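Local coordinates for DR2417 (Deinococcus radiodurans, PDB 4XWW), which is RNase J, a two-metal-ion ribonuclease of the metallo-beta-lactamase superfamily that acts as an exonuclease on RNA, probably 5'-3', and possibly also cuts it internally, at residues G31-V36 against H86-G91; G48-P53 against I60-P65; W80-G85 against L110-V115. All blocks are in the same frame, centred on the assembly; numbering follows the deposited sequence.

Contact 1 (G31-V36 against H86-G91). With ZN (zinc ion), chain F; ZN (zinc ion), chain E; nucleotides of chain C.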
loop_
_atom_site.group_PDB
_atom_site.type_symbol
_atom_site.label_atom_id
_atom_site.label_comp_id
_atom_site.label_asym_id
_atom_site.label_seq_id
_atom_site.Cartn_x
_atom_site.Cartn_y
_atom_site.Cartn_z
ATOM N N GLY A 31 15.139 -1.978 7.773
ATOM C CA GLY A 31 15.634 -3.127 7.040
ATOM C C GLY A 31 17.136 -3.118 6.803
ATOM O O GLY A 31 17.808 -2.082 6.959
ATOM N N LYS A 32 17.631 -4.291 6.400
ATOM C CA LYS A 32 19.050 -4.612 6.157
ATOM C C LYS A 32 20.031 -3.895 7.078
ATOM O O LYS A 32 20.978 -3.250 6.630
ATOM C CB LYS A 32 19.438 -4.369 4.677
ATOM C CG LYS A 32 19.240 -2.962 4.102
ATOM C CD LYS A 32 19.577 -2.982 2.577
ATOM C CE LYS A 32 19.164 -1.692 1.851
ATOM N NZ LYS A 32 19.933 -0.513 2.367
ATOM N N ASN A 33 19.817 -4.070 8.375
ATOM C CA ASN A 33 20.675 -3.481 9.384
ATOM C C ASN A 33 22.088 -4.033 9.337
ATOM O O ASN A 33 22.291 -5.255 9.298
ATOM C CB ASN A 33 20.044 -3.706 10.753
ATOM C CG ASN A 33 18.740 -2.944 10.902
ATOM O OD1 ASN A 33 18.758 -1.749 11.084
ATOM N ND2 ASN A 33 17.620 -3.628 10.783
ATOM N N ILE A 34 23.068 -3.128 9.346
ATOM C CA ILE A 34 24.467 -3.496 9.451
ATOM C C ILE A 34 25.270 -2.241 9.797
ATOM O O ILE A 34 25.212 -1.219 9.098
ATOM C CB ILE A 34 25.016 -4.172 8.163
ATOM C CG1 ILE A 34 26.537 -4.361 8.283
ATOM C CG2 ILE A 34 24.632 -3.376 6.895
ATOM C CD1 ILE A 34 27.141 -5.315 7.253
ATOM N N THR A 35 26.006 -2.329 10.901
ATOM C CA THR A 35 26.742 -1.190 11.426
ATOM C C THR A 35 28.197 -1.572 11.675
ATOM O O THR A 35 28.500 -2.599 12.306
ATOM C CB THR A 35 26.111 -0.674 12.727
ATOM O OG1 THR A 35 24.716 -0.439 12.508
ATOM C CG2 THR A 35 26.777 0.621 13.177
ATOM N N VAL A 36 29.082 -0.722 11.171
ATOM C CA VAL A 36 30.514 -0.905 11.295
ATOM C C VAL A 36 31.039 0.048 12.355
ATOM O O VAL A 36 30.679 1.224 12.377
ATOM C CB VAL A 36 31.217 -0.658 9.936
ATOM C CG1 VAL A 36 32.712 -0.616 10.091
ATOM C CG2 VAL A 36 30.801 -1.732 8.938
ATOM N N HIS A 86 16.016 -11.921 13.743
ATOM C CA HIS A 86 15.086 -11.386 12.716
ATOM C C HIS A 86 15.787 -11.251 11.369
ATOM O O HIS A 86 16.980 -10.963 11.304
ATOM C CB HIS A 86 14.503 -10.023 13.123
ATOM C CG HIS A 86 13.299 -10.119 13.996
ATOM N ND1 HIS A 86 12.975 -9.160 14.930
ATOM C CD2 HIS A 86 12.335 -11.068 14.089
ATOM C CE1 HIS A 86 11.867 -9.506 15.558
ATOM N NE2 HIS A 86 11.451 -10.656 15.053
ATOM N N GLU A 87 15.033 -11.425 10.284
ATOM C CA GLU A 87 15.600 -11.377 8.947
ATOM C C GLU A 87 16.215 -10.035 8.594
ATOM O O GLU A 87 17.134 -9.998 7.797
ATOM C CB GLU A 87 14.535 -11.738 7.902
ATOM C CG GLU A 87 14.208 -13.230 7.872
ATOM C CD GLU A 87 15.271 -14.090 7.236
ATOM O OE1 GLU A 87 16.224 -13.553 6.647
ATOM O OE2 GLU A 87 15.142 -15.322 7.326
ATOM N N ASP A 88 15.731 -8.940 9.167
ATOM C CA ASP A 88 16.382 -7.664 8.849
ATOM C C ASP A 88 17.639 -7.429 9.688
ATOM O O ASP A 88 18.238 -6.349 9.629
ATOM C CB ASP A 88 15.410 -6.486 9.011
ATOM C CG ASP A 88 15.022 -6.236 10.441
ATOM O OD1 ASP A 88 14.741 -7.218 11.156
ATOM O OD2 ASP A 88 14.975 -5.048 10.828
ATOM N N HIS A 89 18.067 -8.455 10.435
ATOM C CA HIS A 89 19.374 -8.408 11.081
ATOM C C HIS A 89 20.291 -9.570 10.708
ATOM O O HIS A 89 21.498 -9.430 10.820
ATOM C CB HIS A 89 19.203 -8.330 12.604
ATOM C CG HIS A 89 18.441 -7.113 13.035
ATOM N ND1 HIS A 89 19.063 -6.004 13.577
ATOM C CD2 HIS A 89 17.129 -6.801 12.943
ATOM C CE1 HIS A 89 18.152 -5.084 13.838
ATOM N NE2 HIS A 89 16.972 -5.541 13.464
ATOM N N ILE A 90 19.745 -10.692 10.238
ATOM C CA ILE A 90 20.617 -11.797 9.834
ATOM C C ILE A 90 20.456 -12.284 8.399
ATOM O O ILE A 90 21.235 -13.117 7.943
ATOM C CB ILE A 90 20.441 -13.029 10.757
ATOM C CG1 ILE A 90 19.013 -13.561 10.715
ATOM C CG2 ILE A 90 20.778 -12.639 12.185
ATOM C CD1 ILE A 90 18.897 -14.990 11.176
ATOM N N GLY A 91 19.465 -11.764 7.685
ATOM C CA GLY A 91 19.142 -12.299 6.372
ATOM C C GLY A 91 20.169 -12.102 5.276
ATOM O O GLY A 91 20.166 -12.832 4.283
HETATM ZN ZN ZN F . 14.943 -4.914 13.030
HETATM ZN ZN ZN E . 13.879 -7.319 15.373
ATOM P P U C 4 11.218 -12.617 10.778
ATOM O OP1 U C 4 10.799 -13.398 11.962
ATOM O OP2 U C 4 12.550 -11.973 10.753
ATOM O "O5'" U C 4 11.064 -13.594 9.529
ATOM C "C5'" U C 4 11.032 -13.093 8.186
ATOM C "C4'" U C 4 9.610 -13.029 7.682
ATOM O "O4'" U C 4 9.563 -12.134 6.537
ATOM C "C3'" U C 4 9.014 -14.350 7.198
ATOM O "O3'" U C 4 8.372 -15.061 8.257
ATOM C "C2'" U C 4 8.120 -13.899 6.049
ATOM O "O2'" U C 4 6.908 -13.301 6.455
ATOM C "C1'" U C 4 8.982 -12.802 5.435
ATOM N N1 U C 4 10.067 -13.318 4.590
ATOM C C2 U C 4 9.892 -13.268 3.221
ATOM O O2 U C 4 8.889 -12.817 2.697
ATOM N N3 U C 4 10.941 -13.765 2.488
ATOM C C4 U C 4 12.118 -14.297 2.969
ATOM O O4 U C 4 12.967 -14.705 2.176
ATOM C C5 U C 4 12.222 -14.314 4.396
ATOM C C6 U C 4 11.217 -13.835 5.139
ATOM P P U C 3 10.881 -6.344 12.611
ATOM O OP1 U C 3 10.498 -6.117 14.023
ATOM O OP2 U C 3 12.212 -5.906 12.131
ATOM O "O5'" U C 3 10.697 -7.894 12.309
ATOM C "C5'" U C 3 9.411 -8.515 12.457
ATOM C "C4'" U C 3 9.160 -9.447 11.300
ATOM O "O4'" U C 3 8.588 -8.698 10.192
ATOM C "C3'" U C 3 10.403 -10.144 10.754
ATOM O "O3'" U C 3 10.116 -11.509 10.499
ATOM C "C2'" U C 3 10.689 -9.393 9.458
ATOM O "O2'" U C 3 11.344 -10.177 8.480
ATOM C "C1'" U C 3 9.279 -9.024 9.007
ATOM N N1 U C 3 9.245 -7.861 8.112
ATOM C C2 U C 3 8.535 -7.978 6.934
ATOM O O2 U C 3 7.931 -8.989 6.623
ATOM N N3 U C 3 8.555 -6.862 6.137
ATOM C C4 U C 3 9.199 -5.669 6.386
ATOM O O4 U C 3 9.120 -4.754 5.564
ATOM C C5 U C 3 9.917 -5.630 7.622
ATOM C C6 U C 3 9.920 -6.703 8.421
HETATM O O HOH W 1 13.720 -5.720 14.426
#
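Asn33 lies alongside Asp88, the two side chains pointing the same way with amide and carboxylate planes 73° apart. With CG beside the backbone N (chi1 -66°), the amide of Asn33 also lies over the His89 ring, the two planes only 16° from parallel. ND2 of Asn33 sits 3.3 Å above that ring, displaced toward its rim, and CB of Asn33 makes a CH-pi contact 4.1 Å from the ring centroid. The polar grip falls on one atom: the carbonyl O of Asp88 accepts from Asn33 N and from Asn33 ND2, both at 3.0 Å, reaching it from opposite faces of the carbonyl plane. ND2 of Asn33 also approaches Asp88 OD2 to 3.0 Å, but at a poor angle for a hydrogen bond.

His86, Asp88 and His89 belong to the HxHxDH signature of the metallo-beta-lactamase superfamily, which begins at His84. Asp88 OD2 and His89 NE2 bind the same zinc, each at 2.2 Å, and His403 is a further ligand of it; His86 ND1 binds the other at 2.1 Å, joined by His84 and His153, and a water bridges the two metals. Asp47 holds ND1 of His89. Facing the RNA, Glu87 N donates an almost straight hydrogen bond to OP2 of U4 of chain C, while the bridging water donates to OP2 of U3. Asn33 thus acts as a second-shell residue, bonded to the backbone O of one zinc ligand, Asp88, and lying over the ring of another, His89.

Contact 2 (G48-P53 against I60-P65). With nucleotides of chain C.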
loop_
_atom_site.group_PDB
_atom_site.type_symbol
_atom_site.label_atom_id
_atom_site.label_comp_id
_atom_site.label_asym_id
_atom_site.label_seq_id
_atom_site.Cartn_x
_atom_site.Cartn_y
_atom_site.Cartn_z
ATOM N N GLY A 48 23.805 -8.365 9.985
ATOM C CA GLY A 48 23.885 -8.424 8.536
ATOM C C GLY A 48 22.526 -8.718 7.932
ATOM O O GLY A 48 22.301 -9.807 7.419
ATOM N N GLY A 49 21.620 -7.754 8.012
ATOM C CA GLY A 49 20.239 -7.943 7.607
ATOM C C GLY A 49 19.927 -7.900 6.123
ATOM O O GLY A 49 20.728 -7.425 5.323
ATOM N N LEU A 50 18.754 -8.412 5.760
ATOM C CA LEU A 50 18.175 -8.143 4.441
ATOM C C LEU A 50 17.037 -7.124 4.572
ATOM O O LEU A 50 16.559 -6.826 5.680
ATOM C CB LEU A 50 17.667 -9.433 3.786
ATOM C CG LEU A 50 16.559 -10.264 4.467
ATOM C CD1 LEU A 50 15.159 -9.624 4.419
ATOM C CD2 LEU A 50 16.525 -11.676 3.867
ATOM N N ALA A 51 16.584 -6.612 3.433
ATOM C CA ALA A 51 15.391 -5.781 3.400
ATOM C C ALA A 51 14.405 -6.340 2.390
ATOM O O ALA A 51 14.769 -7.092 1.483
ATOM C CB ALA A 51 15.745 -4.335 3.066
ATOM N N PHE A 52 13.145 -5.975 2.563
ATOM C CA PHE A 52 12.112 -6.455 1.659
ATOM C C PHE A 52 11.842 -5.417 0.612
ATOM O O PHE A 52 11.945 -4.227 0.888
ATOM C CB PHE A 52 10.861 -6.816 2.440
ATOM C CG PHE A 52 11.073 -7.974 3.359
ATOM C CD1 PHE A 52 11.082 -9.263 2.863
ATOM C CD2 PHE A 52 11.335 -7.772 4.703
ATOM C CE1 PHE A 52 11.309 -10.338 3.693
ATOM C CE2 PHE A 52 11.558 -8.844 5.543
ATOM C CZ PHE A 52 11.546 -10.131 5.034
ATOM N N PRO A 53 11.557 -5.870 -0.622
ATOM C CA PRO A 53 11.384 -4.967 -1.756
ATOM C C PRO A 53 10.134 -4.121 -1.625
ATOM O O PRO A 53 9.133 -4.603 -1.100
ATOM C CB PRO A 53 11.269 -5.917 -2.956
ATOM C CG PRO A 53 10.904 -7.241 -2.384
ATOM C CD PRO A 53 11.553 -7.285 -1.036
ATOM N N ILE A 60 11.819 -8.553 -7.720
ATOM C CA ILE A 60 12.965 -9.001 -6.920
ATOM C C ILE A 60 12.512 -9.629 -5.601
ATOM O O ILE A 60 11.416 -9.351 -5.109
ATOM C CB ILE A 60 13.984 -7.860 -6.623
ATOM C CG1 ILE A 60 13.475 -6.912 -5.540
ATOM C CG2 ILE A 60 14.429 -7.143 -7.911
ATOM C CD1 ILE A 60 14.494 -5.864 -5.137
ATOM N N ASP A 61 13.363 -10.488 -5.042
ATOM C CA ASP A 61 13.004 -11.261 -3.855
ATOM C C ASP A 61 13.429 -10.599 -2.548
ATOM O O ASP A 61 12.645 -10.527 -1.600
ATOM C CB ASP A 61 13.612 -12.660 -3.942
ATOM C CG ASP A 61 13.204 -13.393 -5.198
ATOM O OD1 ASP A 61 12.038 -13.249 -5.624
ATOM O OD2 ASP A 61 14.049 -14.108 -5.772
ATOM N N LEU A 62 14.669 -10.129 -2.487
ATOM C CA LEU A 62 15.146 -9.455 -1.285
ATOM C C LEU A 62 16.296 -8.512 -1.610
ATOM O O LEU A 62 16.795 -8.493 -2.727
ATOM C CB LEU A 62 15.579 -10.484 -0.231
ATOM C CG LEU A 62 16.598 -11.523 -0.681
ATOM C CD1 LEU A 62 18.002 -11.220 -0.125
ATOM C CD2 LEU A 62 16.147 -12.927 -0.272
ATOM N N ILE A 63 16.678 -7.705 -0.629
ATOM C CA ILE A 63 17.717 -6.705 -0.811
ATOM C C ILE A 63 18.792 -6.894 0.274
ATOM O O ILE A 63 18.476 -7.058 1.435
ATOM C CB ILE A 63 17.136 -5.272 -0.736
ATOM C CG1 ILE A 63 15.961 -5.116 -1.713
ATOM C CG2 ILE A 63 18.231 -4.251 -0.991
ATOM C CD1 ILE A 63 15.133 -3.854 -1.510
ATOM N N VAL A 64 20.054 -6.859 -0.114
ATOM C CA VAL A 64 21.136 -7.013 0.848
ATOM C C VAL A 64 22.057 -5.811 0.724
ATOM O O VAL A 64 22.013 -5.108 -0.280
ATOM C CB VAL A 64 21.896 -8.332 0.629
ATOM C CG1 VAL A 64 20.969 -9.500 0.881
ATOM C CG2 VAL A 64 22.493 -8.395 -0.759
ATOM N N PRO A 65 22.886 -5.553 1.752
ATOM C CA PRO A 65 23.682 -4.322 1.718
ATOM C C PRO A 65 24.876 -4.406 0.794
ATOM O O PRO A 65 25.451 -5.484 0.617
ATOM C CB PRO A 65 24.156 -4.152 3.177
ATOM C CG PRO A 65 23.411 -5.156 3.985
ATOM C CD PRO A 65 23.003 -6.256 3.039
ATOM P P U C 3 10.881 -6.344 12.611
ATOM O OP1 U C 3 10.498 -6.117 14.023
ATOM O OP2 U C 3 12.212 -5.906 12.131
ATOM O "O5'" U C 3 10.697 -7.894 12.309
ATOM C "C5'" U C 3 9.411 -8.515 12.457
ATOM C "C4'" U C 3 9.160 -9.447 11.300
ATOM O "O4'" U C 3 8.588 -8.698 10.192
ATOM C "C3'" U C 3 10.403 -10.144 10.754
ATOM O "O3'" U C 3 10.116 -11.509 10.499
ATOM C "C2'" U C 3 10.689 -9.393 9.458
ATOM O "O2'" U C 3 11.344 -10.177 8.480
ATOM C "C1'" U C 3 9.279 -9.024 9.007
ATOM N N1 U C 3 9.245 -7.861 8.112
ATOM C C2 U C 3 8.535 -7.978 6.934
ATOM O O2 U C 3 7.931 -8.989 6.623
ATOM N N3 U C 3 8.555 -6.862 6.137
ATOM C C4 U C 3 9.199 -5.669 6.386
ATOM O O4 U C 3 9.120 -4.754 5.564
ATOM C C5 U C 3 9.917 -5.630 7.622
ATOM C C6 U C 3 9.920 -6.703 8.421
ATOM P P U C 4 11.218 -12.617 10.778
ATOM O OP1 U C 4 10.799 -13.398 11.962
ATOM O OP2 U C 4 12.550 -11.973 10.753
ATOM O "O5'" U C 4 11.064 -13.594 9.529
ATOM C "C5'" U C 4 11.032 -13.093 8.186
ATOM C "C4'" U C 4 9.610 -13.029 7.682
ATOM O "O4'" U C 4 9.563 -12.134 6.537
ATOM C "C3'" U C 4 9.014 -14.350 7.198
ATOM O "O3'" U C 4 8.372 -15.061 8.257
ATOM C "C2'" U C 4 8.120 -13.899 6.049
ATOM O "O2'" U C 4 6.908 -13.301 6.455
ATOM C "C1'" U C 4 8.982 -12.802 5.435
ATOM N N1 U C 4 10.067 -13.318 4.590
ATOM C C2 U C 4 9.892 -13.268 3.221
ATOM O O2 U C 4 8.889 -12.817 2.697
ATOM N N3 U C 4 10.941 -13.765 2.488
ATOM C C4 U C 4 12.118 -14.297 2.969
ATOM O O4 U C 4 12.967 -14.705 2.176
ATOM C C5 U C 4 12.222 -14.314 4.396
ATOM C C6 U C 4 11.217 -13.835 5.139
#
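Ala51 and Ile63 form a single antiparallel beta bridge, a hydrogen-bonded pair that lays the loop 48-53 of the metallo-beta-lactamase fold along the outer strand 62-65 of a small three-stranded sheet. On the strand's other side Asp61 and Leu62 both face Val455, a classic beta bulge.

Backbone bonds define the bridge. Ala51 N donates to Ile63 O at 2.8 Å, with the donor in the carbonyl plane, and Ile63 N returns the bond to Ala51 O at 2.9 Å. The Ile63 oxygen is also met by Leu50 CA in a CA-H...O contact of 3.2 Å.

Apolar packing extends the contact beyond the bridge. CB of Ala51 meets CB of Ile63, and the CD1 tip of Ile63 continues to Pro53 CA. At the far end Pro53 lays its ring against Ile60: its CB touches Ile60 CG1 at 3.5 Å, because CG1 is placed between the backbone N and the carbonyl carbon (chi1 76°), while Pro53 CG approaches Ile60 O. Leu50 packs more loosely, its CD2 approaching Leu62 CD1. At the opposite end the ring of Pro65 presses its CD on Gly49 O, a buried carbonyl oxygen that has no polar partner in the model.

Polar and ligand contacts lie outside the bridge. The CB of Asp61 points away from the loop, and its OD2 accepts from Gly457 N, near a bound manganese. Phe52 turns from the strand toward the RNA: Leu50 CD1 sits over one face of its ring and O2 of U3 of chain C over the opposite one, both displaced toward the rim, and Phe52 CZ reaches within 3.2 Å of O4' of U4.

Contact 3 (W80-G85 against L110-V115). With ZN (zinc ion), chain E.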
loop_
_atom_site.group_PDB
_atom_site.type_symbol
_atom_site.label_atom_id
_atom_site.label_comp_id
_atom_site.label_asym_id
_atom_site.label_seq_id
_atom_site.Cartn_x
_atom_site.Cartn_y
_atom_site.Cartn_z
ATOM N N TRP A 80 32.164 -10.174 14.587
ATOM C CA TRP A 80 30.789 -9.823 14.370
ATOM C C TRP A 80 29.979 -9.992 15.647
ATOM O O TRP A 80 30.226 -10.919 16.427
ATOM C CB TRP A 80 30.198 -10.709 13.267
ATOM C CG TRP A 80 29.536 -9.971 12.122
ATOM C CD1 TRP A 80 28.289 -9.400 12.115
ATOM C CD2 TRP A 80 30.078 -9.748 10.815
ATOM N NE1 TRP A 80 28.030 -8.834 10.890
ATOM C CE2 TRP A 80 29.109 -9.040 10.071
ATOM C CE3 TRP A 80 31.289 -10.083 10.196
ATOM C CZ2 TRP A 80 29.313 -8.654 8.745
ATOM C CZ3 TRP A 80 31.491 -9.696 8.874
ATOM C CH2 TRP A 80 30.504 -8.990 8.167
ATOM N N ILE A 81 29.018 -9.091 15.834
ATOM C CA ILE A 81 27.987 -9.185 16.856
ATOM C C ILE A 81 26.637 -9.381 16.168
ATOM O O ILE A 81 26.305 -8.622 15.257
ATOM C CB ILE A 81 27.925 -7.908 17.710
ATOM C CG1 ILE A 81 29.224 -7.718 18.501
ATOM C CG2 ILE A 81 26.720 -7.912 18.650
ATOM C CD1 ILE A 81 29.305 -6.363 19.123
ATOM N N LEU A 82 25.879 -10.393 16.590
ATOM C CA LEU A 82 24.526 -10.606 16.063
ATOM C C LEU A 82 23.507 -10.399 17.184
ATOM O O LEU A 82 23.482 -11.178 18.142
ATOM C CB LEU A 82 24.383 -12.015 15.465
ATOM C CG LEU A 82 25.381 -12.407 14.384
ATOM C CD1 LEU A 82 24.988 -13.755 13.793
ATOM C CD2 LEU A 82 25.365 -11.334 13.296
ATOM N N THR A 83 22.670 -9.362 17.068
ATOM C CA THR A 83 21.805 -8.974 18.187
ATOM C C THR A 83 20.564 -9.860 18.360
ATOM O O THR A 83 20.107 -10.059 19.476
ATOM C CB THR A 83 21.334 -7.498 18.085
ATOM O OG1 THR A 83 20.576 -7.289 16.878
ATOM C CG2 THR A 83 22.538 -6.522 18.117
ATOM N N HIS A 84 20.033 -10.370 17.254
ATOM C CA HIS A 84 18.859 -11.253 17.285
ATOM C C HIS A 84 18.601 -11.826 15.892
ATOM O O HIS A 84 19.192 -11.377 14.908
ATOM C CB HIS A 84 17.588 -10.545 17.816
ATOM C CG HIS A 84 17.061 -9.419 16.964
ATOM N ND1 HIS A 84 17.748 -8.248 16.757
ATOM C CD2 HIS A 84 15.856 -9.263 16.338
ATOM C CE1 HIS A 84 17.012 -7.417 16.034
ATOM N NE2 HIS A 84 15.861 -8.017 15.774
ATOM N N GLY A 85 17.729 -12.826 15.816
ATOM C CA GLY A 85 17.587 -13.625 14.612
ATOM C C GLY A 85 16.499 -13.153 13.627
ATOM O O GLY A 85 16.108 -13.937 12.763
ATOM N N LEU A 110 19.293 -18.820 20.081
ATOM C CA LEU A 110 18.301 -18.886 19.003
ATOM C C LEU A 110 18.842 -18.172 17.767
ATOM O O LEU A 110 18.674 -18.638 16.640
ATOM C CB LEU A 110 16.954 -18.270 19.427
ATOM C CG LEU A 110 15.872 -18.238 18.341
ATOM C CD1 LEU A 110 15.550 -19.669 17.841
ATOM C CD2 LEU A 110 14.631 -17.541 18.883
ATOM N N THR A 111 19.525 -17.053 17.992
ATOM C CA THR A 111 20.136 -16.304 16.896
ATOM C C THR A 111 21.084 -17.201 16.108
ATOM O O THR A 111 20.971 -17.329 14.888
ATOM C CB THR A 111 20.898 -15.072 17.417
ATOM O OG1 THR A 111 20.009 -14.277 18.212
ATOM C CG2 THR A 111 21.417 -14.235 16.259
ATOM N N LEU A 112 21.978 -17.896 16.802
ATOM C CA LEU A 112 22.919 -18.755 16.103
ATOM C C LEU A 112 22.244 -19.961 15.453
ATOM O O LEU A 112 22.681 -20.423 14.395
ATOM C CB LEU A 112 24.036 -19.229 17.066
ATOM C CG LEU A 112 24.876 -18.099 17.677
ATOM C CD1 LEU A 112 26.083 -18.684 18.451
ATOM C CD2 LEU A 112 25.402 -17.171 16.610
ATOM N N ALA A 113 21.200 -20.494 16.084
ATOM C CA ALA A 113 20.521 -21.647 15.503
ATOM C C ALA A 113 19.904 -21.257 14.148
ATOM O O ALA A 113 20.004 -22.003 13.163
ATOM C CB ALA A 113 19.463 -22.187 16.449
ATOM N N LEU A 114 19.292 -20.077 14.102
ATOM C CA LEU A 114 18.689 -19.584 12.868
ATOM C C LEU A 114 19.754 -19.295 11.803
ATOM O O LEU A 114 19.582 -19.646 10.632
ATOM C CB LEU A 114 17.843 -18.344 13.162
ATOM C CG LEU A 114 16.606 -18.585 14.051
ATOM C CD1 LEU A 114 15.951 -17.265 14.484
ATOM C CD2 LEU A 114 15.575 -19.445 13.332
ATOM N N VAL A 115 20.867 -18.691 12.210
ATOM C CA VAL A 115 21.942 -18.397 11.269
ATOM C C VAL A 115 22.581 -19.686 10.767
ATOM O O VAL A 115 22.838 -19.829 9.572
ATOM C CB VAL A 115 23.009 -17.470 11.902
ATOM C CG1 VAL A 115 24.293 -17.452 11.087
ATOM C CG2 VAL A 115 22.436 -16.062 12.041
HETATM ZN ZN ZN E . 13.879 -7.319 15.373
HETATM O O HOH W 2 21.762 -12.731 19.594
HETATM O O HOH W 3 17.174 -14.208 18.277
HETATM O O HOH W 1 13.720 -5.720 14.426
#
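Thr111 and Leu82 meet through carbon, Thr111 CG2 resting 3.8 Å from Leu82 CB. This is the dry part of the contact. Leu82, with CG beside its backbone N (chi1 -55°), brings CD1 to Val115 CG2 at 3.9 Å, the two side chains crossing at a slant, and CD1 also brushes Leu112 CD2 more distantly. One turn on from Thr111, Leu114 lays CD1 against Gly85, 3.7 Å from its carbonyl O, a buried oxygen with no polar partner in the model. Gly85 brings no side chain to the helix, and its CA comes 4.3 Å from that of Thr111.

Strand 77-82 belongs to the mixed sheet of the metallo-beta-lactamase fold, and helix 109-122 is the crossover of a beta-alpha-beta unit between the parallel strands 104-107 and 128-131 of that sheet. Strand 80-82 and helix 110-115 run at 105° to each other, their axes 10.5 Å apart at closest, and the residues after the strand lead into the zinc ligands.

The other branch of Thr111 faces water. Its OG1 approaches His84 CA and Gly85 N without a direct hydrogen bond across the segments. Two waters fill in instead: one lies 2.7 Å from Thr111 OG1 and donates to Leu82 O, and the other lies 2.8 Å from the same OG1 and accepts from Gly85 N. Beyond this wet side the CB of His84 points away from the helix, its ND1 donating in the ring plane to Thr83 OG1 and its NE2 binding zinc at 2.1 Å.

How the contacts relate
Contact 1 stands between the other two and carries ligands of both zincs. Its centre is about 9 Å from that of contact 2 and about 10 Å from that of contact 3, whereas contacts 2 and 3 are about 17 Å apart, centre to centre, and do not touch. Probable backbone hydrogen bonds join contact 1 to contact 2, His89 O to Gly48 N (2.7 Å) and Lys32 N to Leu50 O (2.8 Å). Toward contact 3 the links are packing: His89 CD2 meets His84 CE1 at 3.2 Å. Contacts 1 and 3 supply His86 and His84 to the same zinc, while contacts 1 and 2 both touch U3 and U4 of the RNA.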